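Local coordinates for protein VP5 (Halorubrum pleomorphic virus 2, PDB 6QGI) that probably fuses the envelope of a pleomorphic haloarchaeal virus with the membrane of its host cell, at residues Gly366-Thr371 against Gly395-Thr400; Gly354-Tyr359 against Glu373-Thr378; Thr167-Ala172 against Asp194-Leu199. One frame throughout, in Å; residues are numbered along the deposited sequence.

Interaction 1 (Gly366-Thr371 against Gly395-Thr400); sequences GNVTLT and GNWTAT. With NAG (2-acetamido-2-deoxy-beta-D-glucopyranose), chain B.
Leu370 lays its CD1 methyl on one face of the Trp397 indole, a CH-pi contact in which Leu370 CD1 stands 3.5 Å from the centroid of the Trp397 six-membered ring and 10° off the ring normal. The methyl is therefore almost centred over the benzo ring; Leu370 CG follows it at 3.7 Å from Trp397 CZ3. The two side chains meet at about a right angle. Val368 approaches the same ring from its rim: Val368 O lies in the ring plane, 3.4 Å from Trp397 CZ3, while Val368 CG1, anti to the backbone N (chi1 178°), reaches Trp397 CH2 at 4.0 Å. One face and part of the edge of a single indole are thus occupied by residues two apart on strand 367-370, whose CB atoms lie on the same side of the strand.

The indole is held at its other end by a hydrogen bond from NE1 to Val392 O, which would restrain the rotation of the ring, and it also touches Leu382 of strand 378-384. Leu370 packs in addition on Val380 and Trp405. One residue before the tryptophan, Asn396 carries the N-linked glycan, Asn396 ND2 being bonded covalently to NAG C1 at 1.4 Å; the sugar lies away from strand 367-370, so the buried ring and the glycosylated side chain diverge from adjacent positions.

Strands 367-370 and 398-399 do not pair directly but both bond to strand 405-408 between them. Trp397, just ahead of strand 398-399, bridges the outer strands of this small three-stranded antiparallel sheet, whose apolar side packs on Val380 and Leu382 of strand 378-384.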
loop_
_atom_site.group_PDB
_atom_site.type_symbol
_atom_site.label_atom_id
_atom_site.label_comp_id
_atom_site.label_asym_id
_atom_site.label_seq_id
_atom_site.Cartn_x
_atom_site.Cartn_y
_atom_site.Cartn_z
ATOM N N GLY A 366 25.748 16.173 -29.009
ATOM C CA GLY A 366 25.759 15.942 -27.569
ATOM C C GLY A 366 24.387 15.713 -26.963
ATOM O O GLY A 366 24.289 15.108 -25.893
ATOM N N ASN A 367 23.317 16.193 -27.637
ATOM C CA ASN A 367 21.931 16.049 -27.186
ATOM C C ASN A 367 21.419 14.610 -27.402
ATOM O O ASN A 367 21.034 14.238 -28.518
ATOM C CB ASN A 367 21.003 17.062 -27.887
ATOM C CG ASN A 367 20.852 18.394 -27.189
ATOM O OD1 ASN A 367 20.294 18.488 -26.088
ATOM N ND2 ASN A 367 21.306 19.463 -27.834
ATOM N N VAL A 368 21.429 13.802 -26.320
ATOM C CA VAL A 368 20.906 12.431 -26.333
ATOM C C VAL A 368 19.404 12.528 -26.061
ATOM O O VAL A 368 18.999 13.318 -25.214
ATOM C CB VAL A 368 21.629 11.479 -25.343
ATOM C CG1 VAL A 368 21.006 10.089 -25.372
ATOM C CG2 VAL A 368 23.121 11.392 -25.654
ATOM N N THR A 369 18.586 11.746 -26.783
ATOM C CA THR A 369 17.133 11.775 -26.645
ATOM C C THR A 369 16.588 10.401 -26.222
ATOM O O THR A 369 16.996 9.374 -26.767
ATOM C CB THR A 369 16.503 12.283 -27.956
ATOM O OG1 THR A 369 17.077 13.556 -28.269
ATOM C CG2 THR A 369 14.983 12.422 -27.874
ATOM N N LEU A 370 15.672 10.412 -25.226
ATOM C CA LEU A 370 14.957 9.254 -24.676
ATOM C C LEU A 370 13.500 9.303 -25.117
ATOM O O LEU A 370 12.895 10.378 -25.100
ATOM C CB LEU A 370 15.037 9.192 -23.135
ATOM C CG LEU A 370 16.412 9.104 -22.458
ATOM C CD1 LEU A 370 16.254 8.980 -20.956
ATOM C CD2 LEU A 370 17.247 7.940 -22.984
ATOM N N THR A 371 12.938 8.153 -25.510
ATOM C CA THR A 371 11.558 8.083 -25.993
ATOM C C THR A 371 10.566 7.702 -24.863
ATOM O O THR A 371 9.353 7.700 -25.096
ATOM C CB THR A 371 11.460 7.155 -27.209
ATOM O OG1 THR A 371 12.096 5.917 -26.913
ATOM C CG2 THR A 371 12.085 7.766 -28.459
ATOM N N GLY A 395 16.230 13.543 -12.988
ATOM C CA GLY A 395 15.912 14.960 -12.854
ATOM C C GLY A 395 16.683 15.850 -13.802
ATOM O O GLY A 395 16.279 16.989 -14.039
ATOM N N ASN A 396 17.792 15.337 -14.361
ATOM C CA ASN A 396 18.626 16.104 -15.284
ATOM C C ASN A 396 18.216 15.875 -16.751
ATOM O O ASN A 396 18.800 16.477 -17.649
ATOM C CB ASN A 396 20.106 15.850 -15.023
ATOM C CG ASN A 396 20.578 16.649 -13.826
ATOM O OD1 ASN A 396 20.154 17.802 -13.626
ATOM N ND2 ASN A 396 21.447 16.076 -13.000
ATOM N N TRP A 397 17.161 15.065 -16.976
ATOM C CA TRP A 397 16.586 14.846 -18.301
ATOM C C TRP A 397 15.491 15.887 -18.505
ATOM O O TRP A 397 14.634 16.052 -17.628
ATOM C CB TRP A 397 16.049 13.419 -18.460
ATOM C CG TRP A 397 17.127 12.397 -18.644
ATOM C CD1 TRP A 397 17.670 11.592 -17.685
ATOM C CD2 TRP A 397 17.820 12.094 -19.862
ATOM N NE1 TRP A 397 18.644 10.791 -18.233
ATOM C CE2 TRP A 397 18.772 11.093 -19.565
ATOM C CE3 TRP A 397 17.723 12.568 -21.183
ATOM C CZ2 TRP A 397 19.618 10.551 -20.541
ATOM C CZ3 TRP A 397 18.575 12.046 -22.144
ATOM C CH2 TRP A 397 19.505 11.045 -21.822
ATOM N N THR A 398 15.546 16.632 -19.620
ATOM C CA THR A 398 14.576 17.693 -19.895
ATOM C C THR A 398 13.502 17.186 -20.844
ATOM O O THR A 398 13.803 16.604 -21.886
ATOM C CB THR A 398 15.261 18.968 -20.419
ATOM O OG1 THR A 398 16.082 18.629 -21.519
ATOM C CG2 THR A 398 16.129 19.632 -19.377
ATOM N N ALA A 399 12.250 17.426 -20.474
ATOM C CA ALA A 399 11.085 17.012 -21.234
ATOM C C ALA A 399 10.633 18.062 -22.231
ATOM O O ALA A 399 10.780 19.264 -22.000
ATOM C CB ALA A 399 9.938 16.704 -20.287
ATOM N N THR A 400 10.049 17.586 -23.334
ATOM C CA THR A 400 9.399 18.371 -24.377
ATOM C C THR A 400 7.951 17.881 -24.418
ATOM O O THR A 400 7.667 16.771 -23.949
ATOM C CB THR A 400 10.136 18.264 -25.721
ATOM O OG1 THR A 400 10.473 16.904 -25.984
ATOM C CG2 THR A 400 11.384 19.124 -25.771
HETATM C C1 NAG B . 21.918 16.728 -11.812
HETATM C C2 NAG B . 22.157 15.717 -10.696
HETATM C C3 NAG B . 23.094 16.188 -9.574
HETATM C C4 NAG B . 24.239 17.029 -10.133
HETATM C C5 NAG B . 23.681 18.137 -11.022
HETATM C C6 NAG B . 24.733 19.086 -11.553
HETATM C C7 NAG B . 19.642 15.502 -10.518
HETATM C C8 NAG B . 18.576 14.519 -10.125
HETATM N N2 NAG B . 20.913 15.186 -10.126
HETATM O O3 NAG B . 23.634 15.050 -8.913
HETATM O O4 NAG B . 24.998 17.582 -9.061
HETATM O O5 NAG B . 23.037 17.546 -12.159
HETATM O O6 NAG B . 24.137 20.202 -12.204
HETATM O O7 NAG B . 19.367 16.523 -11.134
#

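Interaction 2 (Gly354-Tyr359 against Glu373-Thr378); sequences GDWTAY and EPYSGT
Glu373 meets the Trp356 indole through its backbone: Glu373 O sits in the ring plane at the edge, 3.5 Å from Trp356 CH2. The Glu373 carboxylate belongs to other surroundings, its OE2 bonding to the amino group of Ile1. Pro374 follows with Pro374 CA 3.9 Å from Trp356 CH2, an oblique approach that adds a small apolar patch beside the ring.

At Tyr375 the contact becomes aromatic. The rim of Trp356 points at the phenol face in an edge-to-face (T-shaped) pair, with the centroids of the Trp356 six-membered ring and the Tyr375 ring 5.5 Å apart and planes at 75°; the leading atom, Trp356 CZ3, is 3.7 Å from Tyr375 CE2. In Trp356, CG is anti to the backbone N (chi1 -169°), beside the carbonyl carbon, and the six-membered end of the indole reaches 373-378. Tyr375 also forms an edge-to-face pair with Phe425 and packs on Leu4 and Val7 of helix 4-8.

Tyr375 then opens a type II turn ending at Thr378, with Gly377 at positive phi. The turn is closed by Thr378 OG1, which donates to Tyr375 O at 2.7 Å from 47° out of the carbonyl plane, and by a weak backbone bond.

At the pyrrole edge, Trp356 NE1 gives a weak bond to Ala358 O at 2.9 Å. The polar end of Trp356 is thus served within its own segment, and what it offers 373-378 is a C-H rim, whose slightly positive hydrogens would suit both a carbonyl oxygen and a pi face.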
loop_
_atom_site.group_PDB
_atom_site.type_symbol
_atom_site.label_atom_id
_atom_site.label_comp_id
_atom_site.label_asym_id
_atom_site.label_seq_id
_atom_site.Cartn_x
_atom_site.Cartn_y
_atom_site.Cartn_z
ATOM N N GLY A 354 18.412 -2.762 -15.154
ATOM C CA GLY A 354 17.590 -3.032 -16.324
ATOM C C GLY A 354 18.059 -2.360 -17.587
ATOM O O GLY A 354 18.468 -1.198 -17.560
ATOM N N ASP A 355 17.982 -3.090 -18.706
ATOM C CA ASP A 355 18.369 -2.576 -20.012
ATOM C C ASP A 355 17.369 -1.514 -20.467
ATOM O O ASP A 355 16.153 -1.696 -20.332
ATOM C CB ASP A 355 18.476 -3.715 -21.040
ATOM C CG ASP A 355 19.176 -3.321 -22.327
ATOM O OD1 ASP A 355 20.376 -2.959 -22.267
ATOM O OD2 ASP A 355 18.532 -3.390 -23.397
ATOM N N TRP A 356 17.898 -0.378 -20.942
ATOM C CA TRP A 356 17.109 0.737 -21.453
ATOM C C TRP A 356 17.138 0.694 -22.983
ATOM O O TRP A 356 18.212 0.639 -23.584
ATOM C CB TRP A 356 17.627 2.074 -20.907
ATOM C CG TRP A 356 16.702 3.222 -21.174
ATOM C CD1 TRP A 356 16.747 4.078 -22.234
ATOM C CD2 TRP A 356 15.575 3.622 -20.381
ATOM N NE1 TRP A 356 15.725 4.994 -22.147
ATOM C CE2 TRP A 356 14.995 4.744 -21.014
ATOM C CE3 TRP A 356 15.005 3.150 -19.185
ATOM C CZ2 TRP A 356 13.870 5.400 -20.495
ATOM C CZ3 TRP A 356 13.896 3.804 -18.668
ATOM C CH2 TRP A 356 13.337 4.912 -19.322
ATOM N N THR A 357 15.950 0.646 -23.601
ATOM C CA THR A 357 15.777 0.553 -25.056
ATOM C C THR A 357 14.993 1.775 -25.573
ATOM O O THR A 357 14.954 2.019 -26.782
ATOM C CB THR A 357 15.091 -0.794 -25.395
ATOM O OG1 THR A 357 15.983 -1.853 -25.049
ATOM C CG2 THR A 357 14.718 -0.936 -26.865
ATOM N N ALA A 358 14.406 2.562 -24.660
ATOM C CA ALA A 358 13.622 3.734 -25.013
ATOM C C ALA A 358 14.523 4.952 -25.265
ATOM O O ALA A 358 14.455 5.949 -24.545
ATOM C CB ALA A 358 12.607 4.018 -23.916
ATOM N N TYR A 359 15.358 4.873 -26.314
ATOM C CA TYR A 359 16.277 5.945 -26.684
ATOM C C TYR A 359 16.417 6.067 -28.198
ATOM O O TYR A 359 16.217 5.085 -28.917
ATOM C CB TYR A 359 17.664 5.725 -26.043
ATOM C CG TYR A 359 18.419 4.523 -26.575
ATOM C CD1 TYR A 359 19.280 4.641 -27.663
ATOM C CD2 TYR A 359 18.308 3.278 -25.968
ATOM C CE1 TYR A 359 19.959 3.535 -28.173
ATOM C CE2 TYR A 359 19.007 2.169 -26.449
ATOM C CZ TYR A 359 19.850 2.309 -27.541
ATOM O OH TYR A 359 20.547 1.227 -28.017
ATOM N N GLU A 373 9.964 8.259 -20.304
ATOM C CA GLU A 373 10.279 8.961 -19.061
ATOM C C GLU A 373 11.226 8.136 -18.174
ATOM O O GLU A 373 10.904 6.987 -17.865
ATOM C CB GLU A 373 8.978 9.270 -18.299
ATOM C CG GLU A 373 9.066 10.454 -17.349
ATOM C CD GLU A 373 7.746 11.122 -17.001
ATOM O OE1 GLU A 373 6.676 10.499 -17.199
ATOM O OE2 GLU A 373 7.785 12.279 -16.527
ATOM N N PRO A 374 12.395 8.690 -17.761
ATOM C CA PRO A 374 13.286 7.921 -16.871
ATOM C C PRO A 374 12.658 7.758 -15.482
ATOM O O PRO A 374 11.822 8.569 -15.077
ATOM C CB PRO A 374 14.573 8.748 -16.844
ATOM C CG PRO A 374 14.145 10.135 -17.160
ATOM C CD PRO A 374 12.927 10.043 -18.032
ATOM N N TYR A 375 13.028 6.690 -14.775
ATOM C CA TYR A 375 12.446 6.379 -13.471
ATOM C C TYR A 375 13.058 7.205 -12.350
ATOM O O TYR A 375 14.226 7.578 -12.432
ATOM C CB TYR A 375 12.577 4.877 -13.166
ATOM C CG TYR A 375 12.084 3.980 -14.282
ATOM C CD1 TYR A 375 10.838 4.183 -14.871
ATOM C CD2 TYR A 375 12.846 2.902 -14.722
ATOM C CE1 TYR A 375 10.383 3.362 -15.900
ATOM C CE2 TYR A 375 12.391 2.060 -15.737
ATOM C CZ TYR A 375 11.159 2.297 -16.325
ATOM O OH TYR A 375 10.705 1.475 -17.326
ATOM N N SER A 376 12.259 7.486 -11.297
ATOM C CA SER A 376 12.689 8.261 -10.128
ATOM C C SER A 376 13.739 7.507 -9.330
ATOM O O SER A 376 13.660 6.284 -9.184
ATOM C CB SER A 376 11.499 8.613 -9.240
ATOM O OG SER A 376 10.826 7.454 -8.775
ATOM N N GLY A 377 14.734 8.247 -8.859
ATOM C CA GLY A 377 15.846 7.710 -8.086
ATOM C C GLY A 377 16.812 6.862 -8.892
ATOM O O GLY A 377 17.662 6.187 -8.307
ATOM N N THR A 378 16.681 6.878 -10.239
ATOM C CA THR A 378 17.548 6.129 -11.152
ATOM C C THR A 378 18.271 7.092 -12.113
ATOM O O THR A 378 18.006 8.297 -12.112
ATOM C CB THR A 378 16.781 5.021 -11.928
ATOM O OG1 THR A 378 15.925 5.591 -12.915
ATOM C CG2 THR A 378 16.013 4.070 -11.027
#

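Interaction 3 (Thr167-Ala172 against Asp194-Leu199); sequences TSFTLA and DPMSGL
Phe169 and Met196 run obliquely past each other, and the thioether chain bends to follow the phenylalanine. With chi2 at 80° and chi3 at 88°, Met196 folds back so that two of its carbons touch: Met196 CE reaches Phe169 CB at 3.7 Å, and Met196 CG lies 3.7 Å from Phe169 CD1. Met196 SD is 5.1 Å from the Phe169 ring centroid, an oblique Met-aromatic contact. Val179 and Tyr232 also touch Met196, while the Phe169 ring leans on Gln110 and Leu114 of helix 91-133.

Two residues earlier on the strand, Thr167 meets Asp194 at about a right angle. Thr167 OG1 donates to Asp194 OD2 at 3.0 Å, coming from above the carboxylate plane by 44°. The other oxygen serves its own loop: Asp194 OD1 accepts from Ser197 N at 2.8 Å, an Asx motif, and from Ser197 OG at 2.6 Å, the two donors reaching it from opposite faces of the plane. The backbone bond from Gly198 N to Asp194 O closes the same loop.

Three bonds spread over both oxygens would hold the carboxylate in one orientation and would be expected to stabilise its negative charge. The contact accordingly divides its labour: a polar link at one end joins strand 167-170 to the loop after strand 189-193, and two residues along, apolar and sulfur-aromatic packing does the same beside the helices.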
loop_
_atom_site.group_PDB
_atom_site.type_symbol
_atom_site.label_atom_id
_atom_site.label_comp_id
_atom_site.label_asym_id
_atom_site.label_seq_id
_atom_site.Cartn_x
_atom_site.Cartn_y
_atom_site.Cartn_z
ATOM N N THR A 167 -21.465 11.632 7.185
ATOM C CA THR A 167 -22.095 10.543 7.952
ATOM C C THR A 167 -21.415 10.386 9.317
ATOM O O THR A 167 -20.258 10.764 9.475
ATOM C CB THR A 167 -22.053 9.228 7.140
ATOM O OG1 THR A 167 -22.347 9.503 5.769
ATOM C CG2 THR A 167 -23.034 8.175 7.654
ATOM N N SER A 168 -22.146 9.859 10.307
ATOM C CA SER A 168 -21.607 9.607 11.640
ATOM C C SER A 168 -21.475 8.102 11.825
ATOM O O SER A 168 -22.462 7.372 11.697
ATOM C CB SER A 168 -22.489 10.232 12.715
ATOM O OG SER A 168 -21.813 10.250 13.961
ATOM N N PHE A 169 -20.244 7.632 12.057
ATOM C CA PHE A 169 -19.947 6.212 12.222
ATOM C C PHE A 169 -19.593 5.889 13.665
ATOM O O PHE A 169 -18.765 6.569 14.269
ATOM C CB PHE A 169 -18.804 5.785 11.282
ATOM C CG PHE A 169 -18.389 4.335 11.412
ATOM C CD1 PHE A 169 -19.133 3.324 10.815
ATOM C CD2 PHE A 169 -17.248 3.979 12.123
ATOM C CE1 PHE A 169 -18.751 1.988 10.937
ATOM C CE2 PHE A 169 -16.858 2.644 12.228
ATOM C CZ PHE A 169 -17.610 1.658 11.631
ATOM N N THR A 170 -20.202 4.828 14.201
ATOM C CA THR A 170 -19.939 4.380 15.562
ATOM C C THR A 170 -18.787 3.367 15.513
ATOM O O THR A 170 -18.906 2.324 14.865
ATOM C CB THR A 170 -21.211 3.820 16.221
ATOM O OG1 THR A 170 -22.307 4.708 15.978
ATOM C CG2 THR A 170 -21.039 3.598 17.726
ATOM N N LEU A 171 -17.673 3.688 16.191
ATOM C CA LEU A 171 -16.492 2.831 16.257
ATOM C C LEU A 171 -16.723 1.667 17.223
ATOM O O LEU A 171 -17.697 1.686 17.986
ATOM C CB LEU A 171 -15.262 3.660 16.669
ATOM C CG LEU A 171 -14.865 4.785 15.704
ATOM C CD1 LEU A 171 -14.005 5.821 16.380
ATOM C CD2 LEU A 171 -14.161 4.244 14.485
ATOM N N ALA A 172 -15.840 0.642 17.180
ATOM C CA ALA A 172 -15.922 -0.537 18.047
ATOM C C ALA A 172 -15.880 -0.137 19.517
ATOM O O ALA A 172 -16.560 -0.742 20.345
ATOM C CB ALA A 172 -14.794 -1.490 17.729
ATOM N N ASP A 194 -19.557 7.014 0.988
ATOM C CA ASP A 194 -18.610 6.861 2.087
ATOM C C ASP A 194 -18.175 5.375 2.110
ATOM O O ASP A 194 -18.838 4.562 1.458
ATOM C CB ASP A 194 -19.228 7.346 3.429
ATOM C CG ASP A 194 -20.499 6.654 3.875
ATOM O OD1 ASP A 194 -20.968 5.777 3.166
ATOM O OD2 ASP A 194 -21.000 6.983 4.945
ATOM N N PRO A 195 -17.084 4.974 2.803
ATOM C CA PRO A 195 -16.679 3.556 2.774
ATOM C C PRO A 195 -17.708 2.564 3.355
ATOM O O PRO A 195 -17.628 1.375 3.042
ATOM C CB PRO A 195 -15.394 3.536 3.603
ATOM C CG PRO A 195 -14.912 4.924 3.616
ATOM C CD PRO A 195 -16.130 5.776 3.588
ATOM N N MET A 196 -18.651 3.063 4.162
ATOM C CA MET A 196 -19.675 2.194 4.805
ATOM C C MET A 196 -20.869 1.943 3.874
ATOM O O MET A 196 -21.306 0.778 3.787
ATOM C CB MET A 196 -20.176 2.819 6.111
ATOM C CG MET A 196 -19.069 3.108 7.107
ATOM S SD MET A 196 -18.172 4.634 6.726
ATOM C CE MET A 196 -19.178 5.833 7.598
ATOM N N SER A 197 -21.385 2.989 3.218
ATOM C CA SER A 197 -22.554 2.848 2.349
ATOM C C SER A 197 -22.187 2.370 0.942
ATOM O O SER A 197 -22.974 1.652 0.323
ATOM C CB SER A 197 -23.323 4.163 2.262
ATOM O OG SER A 197 -22.711 5.112 1.401
ATOM N N GLY A 198 -21.015 2.777 0.457
ATOM C CA GLY A 198 -20.559 2.465 -0.891
ATOM C C GLY A 198 -21.374 3.225 -1.919
ATOM O O GLY A 198 -21.845 4.330 -1.638
ATOM N N LEU A 199 -21.576 2.630 -3.100
ATOM C CA LEU A 199 -22.391 3.246 -4.146
ATOM C C LEU A 199 -23.861 2.903 -3.928
ATOM O O LEU A 199 -24.158 1.946 -3.211
ATOM C CB LEU A 199 -21.938 2.787 -5.539
ATOM C CG LEU A 199 -20.496 3.065 -5.984
ATOM C CD1 LEU A 199 -20.367 2.811 -7.444
ATOM C CD2 LEU A 199 -20.056 4.494 -5.691
#

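Overall arrangement
Interactions 1 and 2 are buried neighbours, their centres 11 Å apart and their segments alternating along the chain. They share a boundary where Thr371 N probably bonds to Ala358 O and Leu370 CD2 packs against Trp356 NE1, so Leu370 touches the tryptophans of both. Each is built round an indole, but a methyl covers one face in interaction 1, whereas in interaction 2 the indole edge meets a phenol face and a carbonyl. Interaction 3 lies on the opposite side of the chain's centre, with nearest atoms about 35 Å from interaction 1 and about 29 Å from interaction 2. Only partly buried, it alone has a hydrogen bond between its segments.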